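Long-range contact in ABC transporter ATP-binding protein (Leptospira interrogans serovar Copenhageni, PDB 4HZI), which is the ATPase subunit of an orphan ABC transporter involved in manganese utilization and tolerance, and probably binds and hydrolyses ATP: residues N32-I40 against S52-N60. Numbering follows the deposited sequence.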
loop_
_atom_site.group_PDB
_atom_site.type_symbol
_atom_site.label_atom_id
_atom_site.label_comp_id
_atom_site.label_asym_id
_atom_site.label_seq_id
_atom_site.Cartn_x
_atom_site.Cartn_y
_atom_site.Cartn_z
ATOM N N ASN A 32 -4.691 -5.930 35.491
ATOM C CA ASN A 32 -3.945 -6.173 34.207
ATOM C C ASN A 32 -4.454 -5.385 32.970
ATOM O O ASN A 32 -4.235 -5.803 31.814
ATOM C CB ASN A 32 -3.887 -7.678 33.887
ATOM C CG ASN A 32 -5.221 -8.236 33.417
ATOM O OD1 ASN A 32 -6.263 -7.578 33.508
ATOM N ND2 ASN A 32 -5.197 -9.466 32.919
ATOM N N SER A 33 -5.100 -4.244 33.202
ATOM C CA SER A 33 -5.338 -3.286 32.107
ATOM C C SER A 33 -3.989 -2.631 31.791
ATOM O O SER A 33 -3.407 -1.992 32.658
ATOM C CB SER A 33 -6.332 -2.221 32.527
ATOM O OG SER A 33 -6.428 -1.228 31.501
ATOM N N LEU A 34 -3.477 -2.800 30.580
ATOM C CA LEU A 34 -2.116 -2.321 30.258
ATOM C C LEU A 34 -2.210 -0.918 29.584
ATOM O O LEU A 34 -1.528 -0.018 29.963
ATOM C CB LEU A 34 -1.380 -3.323 29.359
ATOM C CG LEU A 34 0.102 -3.056 29.124
ATOM C CD1 LEU A 34 0.896 -4.361 28.910
ATOM C CD2 LEU A 34 0.247 -2.143 27.923
ATOM N N LEU A 35 -3.032 -0.791 28.570
ATOM C CA LEU A 35 -3.307 0.512 27.925
ATOM C C LEU A 35 -4.805 0.804 28.008
ATOM O O LEU A 35 -5.659 -0.045 27.673
ATOM C CB LEU A 35 -2.887 0.490 26.477
ATOM C CG LEU A 35 -3.132 1.810 25.719
ATOM C CD1 LEU A 35 -2.223 2.893 26.274
ATOM C CD2 LEU A 35 -2.951 1.687 24.230
ATOM N N SER A 36 -5.151 2.010 28.450
ATOM C CA SER A 36 -6.548 2.385 28.449
ATOM C C SER A 36 -6.716 3.830 28.015
ATOM O O SER A 36 -5.961 4.689 28.451
ATOM C CB SER A 36 -7.224 2.183 29.776
ATOM O OG SER A 36 -6.659 2.942 30.778
ATOM N N LEU A 37 -7.677 4.025 27.130
ATOM C CA LEU A 37 -8.091 5.356 26.683
ATOM C C LEU A 37 -9.563 5.496 27.047
ATOM O O LEU A 37 -10.381 4.626 26.723
ATOM C CB LEU A 37 -7.939 5.492 25.196
ATOM C CG LEU A 37 -6.516 5.725 24.680
ATOM C CD1 LEU A 37 -5.634 4.487 24.828
ATOM C CD2 LEU A 37 -6.539 6.173 23.255
ATOM N N GLU A 38 -9.883 6.573 27.740
ATOM C CA GLU A 38 -11.280 6.885 28.090
ATOM C C GLU A 38 -11.640 8.295 27.570
ATOM O O GLU A 38 -11.078 9.278 28.052
ATOM C CB GLU A 38 -11.422 6.863 29.603
ATOM C CG GLU A 38 -11.134 5.495 30.197
ATOM C CD GLU A 38 -11.372 5.439 31.698
ATOM O OE1 GLU A 38 -10.757 6.228 32.449
ATOM O OE2 GLU A 38 -12.168 4.587 32.124
ATOM N N LYS A 39 -12.498 8.318 26.554
ATOM C CA LYS A 39 -13.032 9.508 25.926
ATOM C C LYS A 39 -11.937 10.449 25.474
ATOM O O LYS A 39 -12.011 11.664 25.695
ATOM C CB LYS A 39 -13.958 10.243 26.897
ATOM C CG LYS A 39 -15.170 9.433 27.312
ATOM C CD LYS A 39 -16.029 10.260 28.269
ATOM C CE LYS A 39 -16.955 9.379 29.089
ATOM N NZ LYS A 39 -17.874 8.568 28.233
ATOM N N ILE A 40 -10.905 9.890 24.863
ATOM C CA ILE A 40 -9.785 10.693 24.343
ATOM C C ILE A 40 -10.201 11.504 23.134
ATOM O O ILE A 40 -10.640 11.004 22.082
ATOM C CB ILE A 40 -8.513 9.829 24.068
ATOM C CG1 ILE A 40 -7.866 9.426 25.382
ATOM C CG2 ILE A 40 -7.510 10.570 23.173
ATOM C CD1 ILE A 40 -7.076 10.504 26.134
ATOM N N SER A 52 -13.611 11.461 21.359
ATOM C CA SER A 52 -14.039 10.624 22.490
ATOM C C SER A 52 -13.664 9.139 22.277
ATOM O O SER A 52 -14.496 8.216 22.386
ATOM C CB SER A 52 -15.561 10.807 22.726
ATOM O OG SER A 52 -15.930 10.219 23.953
ATOM N N VAL A 53 -12.391 8.925 21.973
ATOM C CA VAL A 53 -11.880 7.581 21.639
ATOM C C VAL A 53 -11.714 6.780 22.926
ATOM O O VAL A 53 -11.073 7.194 23.876
ATOM C CB VAL A 53 -10.538 7.700 20.866
ATOM C CG1 VAL A 53 -9.849 6.330 20.707
ATOM C CG2 VAL A 53 -10.792 8.252 19.503
ATOM N N SER A 54 -12.363 5.608 22.952
ATOM C CA SER A 54 -12.297 4.742 24.102
ATOM C C SER A 54 -12.010 3.292 23.670
ATOM O O SER A 54 -12.669 2.734 22.782
ATOM C CB SER A 54 -13.638 4.801 24.853
ATOM O OG SER A 54 -13.809 6.070 25.472
ATOM N N PHE A 55 -11.003 2.711 24.294
ATOM C CA PHE A 55 -10.725 1.302 24.166
ATOM C C PHE A 55 -9.695 0.887 25.204
ATOM O O PHE A 55 -9.142 1.712 25.930
ATOM C CB PHE A 55 -10.315 0.902 22.742
ATOM C CG PHE A 55 -8.983 1.429 22.273
ATOM C CD1 PHE A 55 -7.780 0.696 22.444
ATOM C CD2 PHE A 55 -8.943 2.628 21.564
ATOM C CE1 PHE A 55 -6.580 1.190 21.938
ATOM C CE2 PHE A 55 -7.729 3.117 21.060
ATOM C CZ PHE A 55 -6.564 2.396 21.237
ATOM N N GLU A 56 -9.409 -0.403 25.297
ATOM C CA GLU A 56 -8.355 -0.804 26.226
ATOM C C GLU A 56 -7.690 -2.096 25.768
ATOM O O GLU A 56 -8.290 -2.830 25.002
ATOM C CB GLU A 56 -8.865 -0.920 27.649
ATOM C CG GLU A 56 -9.785 -2.058 27.962
ATOM C CD GLU A 56 -9.335 -2.851 29.206
ATOM O OE1 GLU A 56 -8.459 -2.391 30.012
ATOM O OE2 GLU A 56 -9.863 -3.973 29.374
ATOM N N ILE A 57 -6.436 -2.292 26.172
ATOM C CA ILE A 57 -5.690 -3.493 25.784
ATOM C C ILE A 57 -5.141 -4.039 27.102
ATOM O O ILE A 57 -4.502 -3.323 27.882
ATOM C CB ILE A 57 -4.508 -3.188 24.808
ATOM C CG1 ILE A 57 -4.990 -2.443 23.555
ATOM C CG2 ILE A 57 -3.754 -4.482 24.464
ATOM C CD1 ILE A 57 -3.886 -1.968 22.627
ATOM N N LYS A 58 -5.403 -5.322 27.367
ATOM C CA LYS A 58 -4.882 -5.952 28.578
ATOM C C LYS A 58 -3.554 -6.616 28.268
ATOM O O LYS A 58 -3.212 -6.853 27.097
ATOM C CB LYS A 58 -5.876 -6.997 29.064
ATOM C CG LYS A 58 -7.273 -6.432 29.268
ATOM C CD LYS A 58 -7.959 -7.131 30.411
ATOM C CE LYS A 58 -9.342 -6.565 30.667
ATOM N NZ LYS A 58 -10.205 -6.736 29.475
ATOM N N THR A 59 -2.778 -6.855 29.325
ATOM C CA THR A 59 -1.537 -7.598 29.232
ATOM C C THR A 59 -1.726 -8.852 28.374
ATOM O O THR A 59 -2.680 -9.593 28.541
ATOM C CB THR A 59 -1.009 -7.938 30.638
ATOM O OG1 THR A 59 -0.719 -6.712 31.298
ATOM C CG2 THR A 59 0.286 -8.713 30.553
ATOM N N ASN A 60 -0.824 -9.028 27.419
ATOM C CA ASN A 60 -0.815 -10.171 26.500
ATOM C C ASN A 60 -1.978 -10.259 25.505
ATOM O O ASN A 60 -2.179 -11.289 24.835
ATOM C CB ASN A 60 -0.603 -11.492 27.297
ATOM C CG ASN A 60 0.725 -11.502 28.041
ATOM O OD1 ASN A 60 1.709 -10.910 27.602
ATOM N ND2 ASN A 60 0.764 -12.204 29.162
#
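Leu35 and Leu37 form antiparallel hydrogen-bonded pairs with Ile57 and Phe55, a ladder interrupted by beta bulges at both ends. In the classic bulge, Leu34 N and Leu35 N both donate to Ile57 O, each in the carbonyl plane. In the G1 bulges at the other end, Lys39 and Ile40 face Val53 while Ser52 and Val53 face Ile40; the bond from Val53 N to Ile40 O is short, 2.7 Å, and almost straight at 176°. Ser54 OG spans the first of these irregularities, taking the amide of Lys39 at 2.8 Å; chi1 of -70° puts OG anti to the Ser54 carbonyl carbon, where it meets that amide. Leu35, Leu37, Val53, Phe55 and Ile57 line the buried face. There Leu37 CD2 touches both Phe55 CE2, at 3.9 Å, and Val53 CG1, while its CD1 lies over one ring face, offset toward the rim. Leu35 runs beside Ile57, CD2 to CD1 4.1 Å. The pair belongs to the antiparallel beta subdomain of the ABC ATPase fold, with strand 53-58 outermost in this chain and strand 36-42 between it and strand 90-93; Leu76 of helix 73-80, which follows the probable Walker A loop, packs on Leu37 and Phe55. Polar groups occupy the opposite face: Ser33 OG donates to Glu56 OE1 at 2.8 Å, nearly along the C-O axis, and Glu56 OE2 forms a salt bridge with Lys58 NZ of the same strand, although the hydrogen bond within it is weak. Beyond the bulge, Thr59 N reaches Asn32 O at 3.1 Å, and the side chains of Leu34 and Thr59 cross at about a right angle, Leu34 CD1 nearest Thr59 OG1.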